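Local coordinates for protein MCG133388, isoform CRA_f (Mus musculus, PDB 4ZPO) that is thought to act as a calcium-dependent cell-adhesion protein and may take part in establishing and maintaining specific neuronal connections in the brain, at residues 59-64 / 92-97; 102-107 / 183-188; 34-39 / 80-85; 139-144 / 159-164. One frame throughout, in Å; residues are numbered along the deposited sequence.

Contact 1 (59-64 / 92-97). With CA (calcium ion), chain G; CA (calcium ion), chain H.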
loop_
_atom_site.group_PDB
_atom_site.type_symbol
_atom_site.label_atom_id
_atom_site.label_comp_id
_atom_site.label_asym_id
_atom_site.label_seq_id
_atom_site.Cartn_x
_atom_site.Cartn_y
_atom_site.Cartn_z
ATOM N N GLN A 59 -30.630 20.838 19.879
ATOM C CA GLN A 59 -30.392 19.962 18.738
ATOM C C GLN A 59 -29.082 19.203 18.926
ATOM O O GLN A 59 -28.149 19.716 19.544
ATOM C CB GLN A 59 -30.364 20.769 17.437
ATOM C CG GLN A 59 -30.314 19.923 16.176
ATOM C CD GLN A 59 -30.114 20.753 14.924
ATOM O OE1 GLN A 59 -30.111 21.984 14.973
ATOM N NE2 GLN A 59 -29.941 20.082 13.790
ATOM N N LYS A 60 -29.022 17.984 18.398
ATOM C CA LYS A 60 -27.830 17.149 18.505
ATOM C C LYS A 60 -26.601 17.875 17.958
ATOM O O LYS A 60 -26.609 18.366 16.829
ATOM C CB LYS A 60 -28.043 15.826 17.767
ATOM C CG LYS A 60 -27.127 14.701 18.215
ATOM C CD LYS A 60 -27.556 13.374 17.606
ATOM C CE LYS A 60 -26.676 12.233 18.082
ATOM N NZ LYS A 60 -27.067 10.934 17.468
ATOM N N ILE A 61 -25.553 17.946 18.773
ATOM C CA ILE A 61 -24.364 18.724 18.440
ATOM C C ILE A 61 -23.224 17.855 17.919
ATOM O O ILE A 61 -22.834 16.877 18.556
ATOM C CB ILE A 61 -23.859 19.519 19.661
ATOM C CG1 ILE A 61 -24.922 20.520 20.120
ATOM C CG2 ILE A 61 -22.556 20.234 19.339
ATOM C CD1 ILE A 61 -24.546 21.274 21.377
ATOM N N ASP A 62 -22.693 18.221 16.756
ATOM C CA ASP A 62 -21.538 17.536 16.190
ATOM C C ASP A 62 -20.286 18.386 16.377
ATOM O O ASP A 62 -20.156 19.451 15.773
ATOM C CB ASP A 62 -21.763 17.234 14.707
ATOM C CG ASP A 62 -20.666 16.371 14.116
ATOM O OD1 ASP A 62 -20.050 15.593 14.872
ATOM O OD2 ASP A 62 -20.425 16.468 12.894
ATOM N N ARG A 63 -19.370 17.915 17.218
ATOM C CA ARG A 63 -18.172 18.680 17.547
ATOM C C ARG A 63 -17.259 18.861 16.338
ATOM O O ARG A 63 -16.566 19.871 16.220
ATOM C CB ARG A 63 -17.398 18.004 18.680
ATOM C CG ARG A 63 -16.325 18.883 19.301
ATOM C CD ARG A 63 -15.109 18.066 19.703
ATOM N NE ARG A 63 -14.493 17.422 18.547
ATOM C CZ ARG A 63 -13.565 17.988 17.781
ATOM N NH1 ARG A 63 -13.065 17.326 16.747
ATOM N NH2 ARG A 63 -13.140 19.216 18.049
ATOM N N GLU A 64 -17.259 17.876 15.447
ATOM C CA GLU A 64 -16.420 17.932 14.253
ATOM C C GLU A 64 -16.905 18.998 13.272
ATOM O O GLU A 64 -16.118 19.552 12.504
ATOM C CB GLU A 64 -16.378 16.568 13.557
ATOM C CG GLU A 64 -15.374 15.587 14.150
ATOM C CD GLU A 64 -15.731 15.157 15.561
ATOM O OE1 GLU A 64 -14.930 15.413 16.488
ATOM O OE2 GLU A 64 -16.814 14.560 15.742
ATOM N N VAL A 92 -19.831 27.104 26.942
ATOM C CA VAL A 92 -20.123 25.678 27.022
ATOM C C VAL A 92 -19.122 24.872 26.201
ATOM O O VAL A 92 -19.103 24.955 24.973
ATOM C CB VAL A 92 -21.548 25.365 26.534
ATOM C CG1 VAL A 92 -21.811 23.872 26.594
ATOM C CG2 VAL A 92 -22.572 26.126 27.362
ATOM N N GLU A 93 -18.292 24.091 26.885
ATOM C CA GLU A 93 -17.289 23.276 26.212
ATOM C C GLU A 93 -17.907 22.006 25.644
ATOM O O GLU A 93 -18.634 21.294 26.338
ATOM C CB GLU A 93 -16.148 22.922 27.168
ATOM C CG GLU A 93 -15.006 22.163 26.506
ATOM C CD GLU A 93 -13.890 21.819 27.473
ATOM O OE1 GLU A 93 -14.106 21.939 28.699
ATOM O OE2 GLU A 93 -12.798 21.429 27.008
ATOM N N ILE A 94 -17.615 21.728 24.378
ATOM C CA ILE A 94 -18.107 20.520 23.728
ATOM C C ILE A 94 -17.056 19.418 23.800
ATOM O O ILE A 94 -16.086 19.425 23.043
ATOM C CB ILE A 94 -18.478 20.775 22.254
ATOM C CG1 ILE A 94 -19.288 22.066 22.120
ATOM C CG2 ILE A 94 -19.248 19.590 21.687
ATOM C CD1 ILE A 94 -20.634 22.022 22.806
ATOM N N LEU A 95 -17.251 18.478 24.719
ATOM C CA LEU A 95 -16.303 17.388 24.917
ATOM C C LEU A 95 -16.286 16.450 23.716
ATOM O O LEU A 95 -17.335 16.073 23.196
ATOM C CB LEU A 95 -16.640 16.611 26.192
ATOM C CG LEU A 95 -16.723 17.442 27.475
ATOM C CD1 LEU A 95 -17.047 16.556 28.664
ATOM C CD2 LEU A 95 -15.429 18.211 27.707
ATOM N N ASP A 96 -15.087 16.075 23.281
ATOM C CA ASP A 96 -14.931 15.243 22.094
ATOM C C ASP A 96 -15.293 13.786 22.352
ATOM O O ASP A 96 -14.924 13.211 23.375
ATOM C CB ASP A 96 -13.495 15.327 21.568
ATOM C CG ASP A 96 -13.263 14.432 20.362
ATOM O OD1 ASP A 96 -14.189 14.288 19.536
ATOM O OD2 ASP A 96 -12.155 13.866 20.243
ATOM N N LEU A 97 -16.019 13.198 21.407
ATOM C CA LEU A 97 -16.366 11.785 21.459
ATOM C C LEU A 97 -15.613 11.047 20.356
ATOM O O LEU A 97 -15.319 11.623 19.311
ATOM C CB LEU A 97 -17.877 11.599 21.305
ATOM C CG LEU A 97 -18.510 10.359 21.937
ATOM C CD1 LEU A 97 -18.348 10.394 23.448
ATOM C CD2 LEU A 97 -19.978 10.258 21.556
HETATM CA CA CA G . -15.887 13.408 17.764
HETATM CA CA CA H . -19.141 13.427 15.407
#
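Arg63 lies against Ile94 and Asp96 where two sequence signatures of the cadherin fold meet: Asp62-Arg63-Glu64, the DRE motif at the start of a short helix, and Asp96-Leu97, which open the Asp-x-Asn-Asp-Asn linker after strand 86-95. The arginine side chain documents the join atom by atom. Its CB rests on the CG2 methyl of Ile94, and CG stays on that same methyl, 3.8 Å from Ile94 CG2, as the two side chains run past each other in opposite senses. CG stands anti to the backbone N (chi1 -167°), which sends the chain across the strand end, and CD then reaches Asp96 CB at 3.7 Å. A bend at chi2 and another at chi3 turn the tip toward the acids. There NE gives a weak bond to Asp96 OD1 (3.3 Å, N-H...O angle 128°), the guanidinium and carboxylate planes being 69° apart. Both NE and NH1 grip Glu64 OE1, NH1 more closely at 2.7 Å, a side-on salt bridge to one oxygen, which together with the calcium bonds restrains the carboxylate. The arginine is thus a second-shell residue that holds Glu64, more weakly Asp96, and probably offsets part of their charge. Asp96 has a further polar partner in Asn136. One calcium ion takes Asp96 OD1, Leu97 O at 2.4 Å and both Glu64 oxygens, completed by Glu8, Asp99 and Asp132; the other is completed by Glu8, Glu9 and Asp99. Glu64 OE2 bridges the pair, 2.5 Å from the first ion and 2.6 Å from the second, which Asp62 OD1 also binds.

Contact 2 (102-107 / 183-188). With MAN (alpha-D-mannopyranose), chain I.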
loop_
_atom_site.group_PDB
_atom_site.type_symbol
_atom_site.label_atom_id
_atom_site.label_comp_id
_atom_site.label_asym_id
_atom_site.label_seq_id
_atom_site.Cartn_x
_atom_site.Cartn_y
_atom_site.Cartn_z
ATOM N N PRO A 102 -10.828 6.178 11.289
ATOM C CA PRO A 102 -9.738 6.520 10.369
ATOM C C PRO A 102 -10.100 6.298 8.904
ATOM O O PRO A 102 -10.588 5.229 8.540
ATOM C CB PRO A 102 -8.616 5.577 10.804
ATOM C CG PRO A 102 -8.851 5.398 12.260
ATOM C CD PRO A 102 -10.345 5.382 12.432
ATOM N N SER A 103 -9.858 7.309 8.078
ATOM C CA SER A 103 -10.292 7.281 6.688
ATOM C C SER A 103 -9.132 7.434 5.706
ATOM O O SER A 103 -8.249 8.270 5.893
ATOM C CB SER A 103 -11.326 8.385 6.441
ATOM O OG SER A 103 -11.752 8.398 5.090
ATOM N N PHE A 104 -9.148 6.619 4.656
ATOM C CA PHE A 104 -8.178 6.742 3.576
ATOM C C PHE A 104 -8.829 7.380 2.356
ATOM O O PHE A 104 -10.036 7.252 2.149
ATOM C CB PHE A 104 -7.591 5.376 3.209
ATOM C CG PHE A 104 -6.563 4.876 4.184
ATOM C CD1 PHE A 104 -5.266 5.361 4.150
ATOM C CD2 PHE A 104 -6.891 3.916 5.127
ATOM C CE1 PHE A 104 -4.316 4.905 5.043
ATOM C CE2 PHE A 104 -5.946 3.454 6.023
ATOM C CZ PHE A 104 -4.656 3.950 5.979
ATOM N N ALA A 105 -8.024 8.071 1.554
ATOM C CA ALA A 105 -8.517 8.716 0.344
ATOM C C ALA A 105 -9.040 7.682 -0.646
ATOM O O ALA A 105 -10.060 7.894 -1.301
ATOM C CB ALA A 105 -7.423 9.556 -0.293
ATOM N N THR A 106 -8.332 6.562 -0.746
ATOM C CA THR A 106 -8.721 5.483 -1.644
ATOM C C THR A 106 -8.648 4.135 -0.932
ATOM O O THR A 106 -7.699 3.866 -0.195
ATOM C CB THR A 106 -7.833 5.454 -2.906
ATOM O OG1 THR A 106 -8.030 4.218 -3.604
ATOM C CG2 THR A 106 -6.362 5.588 -2.532
ATOM N N PRO A 107 -9.660 3.282 -1.146
ATOM C CA PRO A 107 -9.726 1.965 -0.500
ATOM C C PRO A 107 -8.623 1.016 -0.962
ATOM O O PRO A 107 -8.275 0.087 -0.235
ATOM C CB PRO A 107 -11.105 1.439 -0.916
ATOM C CG PRO A 107 -11.421 2.165 -2.178
ATOM C CD PRO A 107 -10.828 3.532 -2.010
ATOM N N LEU A 183 -2.696 -2.095 4.824
ATOM C CA LEU A 183 -2.303 -0.996 5.695
ATOM C C LEU A 183 -3.482 -0.572 6.561
ATOM O O LEU A 183 -4.482 -0.060 6.056
ATOM C CB LEU A 183 -1.791 0.193 4.879
ATOM C CG LEU A 183 -1.391 1.427 5.689
ATOM C CD1 LEU A 183 -0.286 1.088 6.678
ATOM C CD2 LEU A 183 -0.966 2.561 4.769
ATOM N N THR A 184 -3.360 -0.792 7.865
ATOM C CA THR A 184 -4.440 -0.481 8.792
ATOM C C THR A 184 -4.082 0.701 9.685
ATOM O O THR A 184 -3.035 0.708 10.333
ATOM C CB THR A 184 -4.787 -1.696 9.675
ATOM O OG1 THR A 184 -5.050 -2.835 8.847
ATOM C CG2 THR A 184 -6.010 -1.404 10.535
ATOM N N ALA A 185 -4.957 1.701 9.709
ATOM C CA ALA A 185 -4.765 2.878 10.548
ATOM C C ALA A 185 -5.671 2.815 11.769
ATOM O O ALA A 185 -6.873 2.599 11.644
ATOM C CB ALA A 185 -5.034 4.139 9.758
ATOM N N VAL A 186 -5.091 3.006 12.951
ATOM C CA VAL A 186 -5.837 2.894 14.200
ATOM C C VAL A 186 -5.724 4.170 15.033
ATOM O O VAL A 186 -4.653 4.772 15.112
ATOM C CB VAL A 186 -5.341 1.698 15.043
ATOM C CG1 VAL A 186 -6.292 1.422 16.194
ATOM C CG2 VAL A 186 -5.187 0.460 14.173
ATOM N N ASP A 187 -6.828 4.581 15.651
ATOM C CA ASP A 187 -6.797 5.726 16.557
ATOM C C ASP A 187 -6.521 5.260 17.984
ATOM O O ASP A 187 -6.349 4.066 18.231
ATOM C CB ASP A 187 -8.107 6.525 16.484
ATOM C CG ASP A 187 -9.340 5.686 16.793
ATOM O OD1 ASP A 187 -9.367 4.993 17.832
ATOM O OD2 ASP A 187 -10.297 5.736 15.993
ATOM N N GLY A 188 -6.480 6.202 18.920
ATOM C CA GLY A 188 -6.170 5.879 20.300
ATOM C C GLY A 188 -7.348 6.057 21.238
ATOM O O GLY A 188 -7.222 6.674 22.296
HETATM C C1 MAN I . -9.075 -2.105 12.716
HETATM C C2 MAN I . -10.226 -3.097 12.470
HETATM C C3 MAN I . -11.166 -3.111 13.677
HETATM C C4 MAN I . -10.388 -3.344 14.980
HETATM C C5 MAN I . -9.284 -2.285 15.121
HETATM C C6 MAN I . -8.402 -2.513 16.332
HETATM O O2 MAN I . -9.738 -4.436 12.345
HETATM O O3 MAN I . -12.197 -4.087 13.536
HETATM O O4 MAN I . -11.269 -3.248 16.090
HETATM O O5 MAN I . -8.433 -2.320 13.954
HETATM O O6 MAN I . -7.182 -1.813 16.125
#
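With CG of Phe104 beside its backbone N and anti to the carbonyl carbon (chi1 -77°), and CG of Leu183 anti to its own N (chi1 178°), ring and isobutyl group are swung into each other's path. Phe104 and Pro102 belong to the Pro-x-Phe that follows the Asp-x-Asn-Asp-Asn calcium linker in cadherins, and here they lead from the first extracellular repeat into the beta sandwich of the second. Their platform is strand 178-187, where Leu183 and Ala185 turn toward them while Thr184 and Val186 turn away. The far end of the phenyl ring does the touching: CE1 meets Leu183 CD2 at 4.1 Å, the two side chains crossing at about a right angle, and CZ lies 3.8 Å from Ala185 CB. Both the alanine methyl and Leu183 O come to the ring obliquely. Tyr141 of the neighbouring strand packs on the same Leu183 and Ala185, which places this cluster in the hydrophobic interior. Pro102 continues the packing, with CB 4.0 Å from Ala185 CB and CG 3.5 Å from Ala185 O. Beyond it stands Asp187, whose OD1 accepts backbone N-H groups of Gly189 and Arg193 and whose side chain comes within about 3 Å (nearest atoms) of a bound calcium ion, next to Asp130. On the reverse side of the strand lies a mannose, with Thr184 CG2 3.8 Å from its C1 and Val186 CG1 3.4 Å from its O6. At the other end of the contact, CD of the Pro102 ring lies 3.6 Å from Asp187 OD2.

Contact 3 (34-39 / 80-85)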
loop_
_atom_site.group_PDB
_atom_site.type_symbol
_atom_site.label_atom_id
_atom_site.label_comp_id
_atom_site.label_asym_id
_atom_site.label_seq_id
_atom_site.Cartn_x
_atom_site.Cartn_y
_atom_site.Cartn_z
ATOM N N ARG A 34 -37.077 38.394 32.856
ATOM C CA ARG A 34 -37.101 37.886 31.485
ATOM C C ARG A 34 -35.836 37.119 31.108
ATOM O O ARG A 34 -35.017 37.606 30.329
ATOM C CB ARG A 34 -37.318 39.038 30.501
ATOM C CG ARG A 34 -38.743 39.561 30.465
ATOM C CD ARG A 34 -38.834 40.850 29.664
ATOM N NE ARG A 34 -40.186 41.095 29.171
ATOM C CZ ARG A 34 -40.567 42.212 28.561
ATOM N NH1 ARG A 34 -39.699 43.197 28.375
ATOM N NH2 ARG A 34 -41.819 42.347 28.142
ATOM N N LEU A 35 -35.682 35.923 31.668
ATOM C CA LEU A 35 -34.551 35.064 31.337
ATOM C C LEU A 35 -34.610 34.717 29.855
ATOM O O LEU A 35 -35.680 34.422 29.322
ATOM C CB LEU A 35 -34.558 33.802 32.201
ATOM C CG LEU A 35 -33.241 33.031 32.279
ATOM C CD1 LEU A 35 -32.098 33.962 32.651
ATOM C CD2 LEU A 35 -33.356 31.893 33.281
ATOM N N ARG A 36 -33.461 34.758 29.189
ATOM C CA ARG A 36 -33.446 34.765 27.733
ATOM C C ARG A 36 -32.068 34.457 27.153
ATOM O O ARG A 36 -31.048 34.860 27.712
ATOM C CB ARG A 36 -33.928 36.132 27.237
ATOM C CG ARG A 36 -34.039 36.291 25.736
ATOM C CD ARG A 36 -33.790 37.741 25.354
ATOM N NE ARG A 36 -34.298 38.655 26.374
ATOM C CZ ARG A 36 -34.047 39.960 26.404
ATOM N NH1 ARG A 36 -33.290 40.515 25.468
ATOM N NH2 ARG A 36 -34.551 40.711 27.373
ATOM N N LEU A 37 -32.043 33.739 26.035
ATOM C CA LEU A 37 -30.816 33.577 25.264
ATOM C C LEU A 37 -30.616 34.804 24.384
ATOM O O LEU A 37 -31.586 35.432 23.961
ATOM C CB LEU A 37 -30.859 32.305 24.413
ATOM C CG LEU A 37 -30.613 30.984 25.145
ATOM C CD1 LEU A 37 -30.743 29.808 24.189
ATOM C CD2 LEU A 37 -29.243 30.989 25.805
ATOM N N GLY A 38 -29.357 35.142 24.118
ATOM C CA GLY A 38 -29.013 36.343 23.374
ATOM C C GLY A 38 -29.739 36.515 22.053
ATOM O O GLY A 38 -30.680 37.303 21.951
ATOM N N SER A 39 -29.301 35.779 21.038
ATOM C CA SER A 39 -29.907 35.876 19.716
ATOM C C SER A 39 -30.530 34.553 19.287
ATOM O O SER A 39 -30.459 33.558 20.010
ATOM C CB SER A 39 -28.871 36.327 18.684
ATOM O OG SER A 39 -27.783 35.421 18.624
ATOM N N VAL A 80 -29.295 36.934 28.646
ATOM C CA VAL A 80 -29.766 38.288 28.911
ATOM C C VAL A 80 -30.837 38.333 29.998
ATOM O O VAL A 80 -31.828 37.604 29.938
ATOM C CB VAL A 80 -30.333 38.936 27.633
ATOM C CG1 VAL A 80 -30.788 40.361 27.913
ATOM C CG2 VAL A 80 -29.296 38.912 26.524
ATOM N N THR A 81 -30.625 39.190 30.992
ATOM C CA THR A 81 -31.627 39.451 32.018
ATOM C C THR A 81 -31.887 40.951 32.104
ATOM O O THR A 81 -30.969 41.755 31.942
ATOM C CB THR A 81 -31.193 38.921 33.399
ATOM O OG1 THR A 81 -29.965 39.546 33.791
ATOM C CG2 THR A 81 -30.999 37.415 33.358
ATOM N N GLU A 82 -33.137 41.326 32.355
ATOM C CA GLU A 82 -33.513 42.735 32.391
ATOM C C GLU A 82 -33.729 43.245 33.812
ATOM O O GLU A 82 -33.950 42.464 34.739
ATOM C CB GLU A 82 -34.781 42.971 31.568
ATOM C CG GLU A 82 -34.630 42.682 30.086
ATOM C CD GLU A 82 -35.881 43.027 29.301
ATOM O OE1 GLU A 82 -36.621 43.938 29.731
ATOM O OE2 GLU A 82 -36.129 42.384 28.261
ATOM N N HIS A 83 -33.663 44.568 33.956
ATOM C CA HIS A 83 -33.916 45.255 35.223
ATOM C C HIS A 83 -33.074 44.723 36.385
ATOM O O HIS A 83 -33.578 43.984 37.232
ATOM C CB HIS A 83 -35.399 45.162 35.580
ATOM C CG HIS A 83 -36.316 45.517 34.453
ATOM N ND1 HIS A 83 -36.996 44.567 33.717
ATOM C CD2 HIS A 83 -36.666 46.715 33.929
ATOM C CE1 HIS A 83 -37.723 45.165 32.793
ATOM N NE2 HIS A 83 -37.541 46.470 32.899
ATOM N N PRO A 84 -31.784 45.099 36.428
ATOM C CA PRO A 84 -31.119 45.930 35.421
ATOM C C PRO A 84 -30.621 45.096 34.246
ATOM O O PRO A 84 -30.300 43.920 34.420
ATOM C CB PRO A 84 -29.943 46.555 36.192
ATOM C CG PRO A 84 -29.993 45.964 37.595
ATOM C CD PRO A 84 -30.873 44.762 37.531
ATOM N N LEU A 85 -30.570 45.701 33.064
ATOM C CA LEU A 85 -30.133 45.001 31.861
ATOM C C LEU A 85 -28.670 44.585 31.979
ATOM O O LEU A 85 -27.765 45.381 31.734
ATOM C CB LEU A 85 -30.346 45.881 30.625
ATOM C CG LEU A 85 -30.210 45.241 29.241
ATOM C CD1 LEU A 85 -31.242 45.825 28.289
ATOM C CD2 LEU A 85 -28.809 45.436 28.679
#
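Val80 meets Arg36 twice, through its backbone and through its side chain. Its N donates to Arg36 O at 2.9 Å with an N-H...O angle of 170°. CG1, held anti to the backbone N (chi1 -179°), lies over one face of the Arg36 guanidinium toward its rim, 3.5 Å from NH1, while CG2 faces Gly38 CA at 4.1 Å. Thr81 comes next: its CG2 lies alongside Leu35 CD1, 3.7 Å away, both side chains pointing the same way, and its OG1 bonds to Glu86 O. This is the outer border of a sheet in the first cadherin repeat, where the short, weakly bonded strand 36-37 runs antiparallel to strand 74-81; Arg34, just after helix 29-32, closes that helix with a Schellman motif and leads toward the strand. Glu82 follows, extended beyond CG, and its two oxygens are shared between two arginines. OE2 pairs with Arg36 NH2 at 2.5 Å, near the plane of a guanidinium that stands 89° to the carboxylate. OE1 receives a weak bond from Arg34 NH1 at 3.4 Å, again at the guanidinium edge, with Arg34 CD 3.4 Å from Glu82 OE2. With an alanine here in place of Arg36, the Glu82 carboxylate would probably be left with the weak Arg34 bridge alone across this contact, and Val80 CG1 would lose the flat group it packs on. The backbone oxygen of Glu82 accepts a bond from Arg33 NE.

Contact 4 (139-144 / 159-164)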
loop_
_atom_site.group_PDB
_atom_site.type_symbol
_atom_site.label_atom_id
_atom_site.label_comp_id
_atom_site.label_asym_id
_atom_site.label_seq_id
_atom_site.Cartn_x
_atom_site.Cartn_y
_atom_site.Cartn_z
ATOM N N SER A 139 -3.597 7.096 15.731
ATOM C CA SER A 139 -2.538 6.815 16.694
ATOM C C SER A 139 -1.348 6.087 16.073
ATOM O O SER A 139 -0.198 6.474 16.287
ATOM C CB SER A 139 -3.091 5.993 17.860
ATOM O OG SER A 139 -2.070 5.672 18.788
ATOM N N PHE A 140 -1.623 5.031 15.311
ATOM C CA PHE A 140 -0.557 4.225 14.724
ATOM C C PHE A 140 -1.028 3.423 13.513
ATOM O O PHE A 140 -2.228 3.303 13.259
ATOM C CB PHE A 140 0.033 3.276 15.774
ATOM C CG PHE A 140 -0.942 2.252 16.289
ATOM C CD1 PHE A 140 -1.832 2.568 17.304
ATOM C CD2 PHE A 140 -0.960 0.969 15.765
ATOM C CE1 PHE A 140 -2.728 1.628 17.779
ATOM C CE2 PHE A 140 -1.853 0.024 16.238
ATOM C CZ PHE A 140 -2.738 0.355 17.246
ATOM N N TYR A 141 -0.070 2.875 12.771
ATOM C CA TYR A 141 -0.361 2.056 11.599
ATOM C C TYR A 141 0.170 0.635 11.774
ATOM O O TYR A 141 1.148 0.411 12.488
ATOM C CB TYR A 141 0.248 2.676 10.338
ATOM C CG TYR A 141 -0.395 3.968 9.886
ATOM C CD1 TYR A 141 -0.019 5.185 10.439
ATOM C CD2 TYR A 141 -1.362 3.973 8.888
ATOM C CE1 TYR A 141 -0.597 6.369 10.023
ATOM C CE2 TYR A 141 -1.945 5.151 8.464
ATOM C CZ TYR A 141 -1.560 6.346 9.035
ATOM O OH TYR A 141 -2.139 7.523 8.616
ATOM N N THR A 142 -0.479 -0.323 11.117
ATOM C CA THR A 142 0.004 -1.699 11.093
ATOM C C THR A 142 0.023 -2.233 9.665
ATOM O O THR A 142 -0.818 -1.869 8.843
ATOM C CB THR A 142 -0.861 -2.637 11.961
ATOM O OG1 THR A 142 -2.203 -2.659 11.459
ATOM C CG2 THR A 142 -0.870 -2.179 13.413
ATOM N N LEU A 143 0.992 -3.096 9.376
ATOM C CA LEU A 143 1.086 -3.736 8.071
ATOM C C LEU A 143 0.903 -5.241 8.217
ATOM O O LEU A 143 1.475 -5.854 9.120
ATOM C CB LEU A 143 2.428 -3.424 7.407
ATOM C CG LEU A 143 2.613 -3.934 5.977
ATOM C CD1 LEU A 143 1.740 -3.152 5.006
ATOM C CD2 LEU A 143 4.076 -3.872 5.566
ATOM N N SER A 144 0.102 -5.830 7.333
ATOM C CA SER A 144 -0.172 -7.262 7.381
ATOM C C SER A 144 1.118 -8.065 7.248
ATOM O O SER A 144 1.980 -7.725 6.436
ATOM C CB SER A 144 -1.159 -7.663 6.282
ATOM O OG SER A 144 -0.633 -7.386 4.998
ATOM N N GLY A 159 2.865 16.759 14.018
ATOM C CA GLY A 159 2.652 15.523 14.748
ATOM C C GLY A 159 1.792 14.517 14.013
ATOM O O GLY A 159 1.483 13.451 14.548
ATOM N N LYS A 160 1.394 14.847 12.788
ATOM C CA LYS A 160 0.626 13.907 11.981
ATOM C C LYS A 160 1.556 12.819 11.462
ATOM O O LYS A 160 2.763 13.028 11.341
ATOM C CB LYS A 160 -0.086 14.612 10.824
ATOM C CG LYS A 160 0.779 14.872 9.605
ATOM C CD LYS A 160 -0.081 15.207 8.394
ATOM C CE LYS A 160 -1.045 14.071 8.076
ATOM N NZ LYS A 160 -1.901 14.369 6.895
ATOM N N LEU A 161 0.993 11.655 11.161
ATOM C CA LEU A 161 1.797 10.492 10.814
ATOM C C LEU A 161 1.831 10.228 9.312
ATOM O O LEU A 161 0.812 10.333 8.627
ATOM C CB LEU A 161 1.270 9.257 11.546
ATOM C CG LEU A 161 1.162 9.390 13.067
ATOM C CD1 LEU A 161 0.379 8.230 13.650
ATOM C CD2 LEU A 161 2.542 9.485 13.702
ATOM N N PHE A 162 3.012 9.886 8.809
ATOM C CA PHE A 162 3.175 9.487 7.416
ATOM C C PHE A 162 3.853 8.123 7.329
ATOM O O PHE A 162 5.052 8.001 7.582
ATOM C CB PHE A 162 3.980 10.532 6.639
ATOM C CG PHE A 162 3.127 11.549 5.932
ATOM C CD1 PHE A 162 2.697 12.691 6.588
ATOM C CD2 PHE A 162 2.756 11.362 4.610
ATOM C CE1 PHE A 162 1.914 13.626 5.938
ATOM C CE2 PHE A 162 1.972 12.294 3.956
ATOM C CZ PHE A 162 1.551 13.427 4.621
ATOM N N PRO A 163 3.077 7.087 6.980
ATOM C CA PRO A 163 3.588 5.719 6.864
ATOM C C PRO A 163 4.288 5.467 5.532
ATOM O O PRO A 163 3.954 6.099 4.530
ATOM C CB PRO A 163 2.323 4.871 6.982
ATOM C CG PRO A 163 1.261 5.730 6.388
ATOM C CD PRO A 163 1.623 7.152 6.748
ATOM N N GLU A 164 5.248 4.549 5.531
ATOM C CA GLU A 164 5.965 4.194 4.312
ATOM C C GLU A 164 6.429 2.742 4.357
ATOM O O GLU A 164 6.681 2.194 5.430
ATOM C CB GLU A 164 7.161 5.125 4.098
ATOM C CG GLU A 164 8.192 5.081 5.215
ATOM C CD GLU A 164 9.351 6.029 4.979
ATOM O OE1 GLU A 164 9.357 6.718 3.936
ATOM O OE2 GLU A 164 10.256 6.085 5.836
#
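Tyr141, whose ring packs on Leu161 and Pro163, is tied at its polar end: OH is hydrogen-bonded to the backbone N of Ala128. That tie and two apolar neighbours fix the ring's setting. Over one face, Pro163 CG stands 3.8 Å from the ring centroid and 10° off the normal, a well-centred CH-pi contact. At the edge, near the ring plane, Leu161 CB approaches CE1 of Tyr141 at 3.8 Å. CG of the tyrosine lies anti to its carbonyl carbon (chi1 -69°), which carries the ring over to the second strand. Strands 139-143 and 160-164 belong to opposing sheets of the second repeat's cadherin beta sandwich; their axes pass 8.3 Å apart and run nearly parallel, so side chains rather than backbone bonds join them. Replacing Tyr141 with a serine would probably open a gap beside Pro163 and Leu161 and leave Ala128 N without its hydroxyl partner. Earlier in the strand Ser139 and Phe140 form a classic beta bulge opposite Val186, and Leu161 CD1 packs against the backbone oxygen of Ser139. The backbone oxygen of Leu161 accepts a bond from Ser127 OG.

Contacts 2 and 4 share the second repeat: their centres lie 9 Å apart, and strands 178-187 and 138-143 are sheet neighbours. The joins are direct, with Val186 O 2.6 Å from Ser139 N, Thr184 O 2.9 Å from Thr142 N, both probable hydrogen bonds, and Ala185 CB packed 3.5 Å from Tyr141 CE2. Contact 1 holds calcium ligands at the junction between repeats, its centre 23 Å from that of contact 2. Contact 3 reaches the same sheet as contact 1 through adjacent strands 74-81 and 86-95, but its centre is 25 Å away, and 51 Å from that of contact 4, far from the calcium ions.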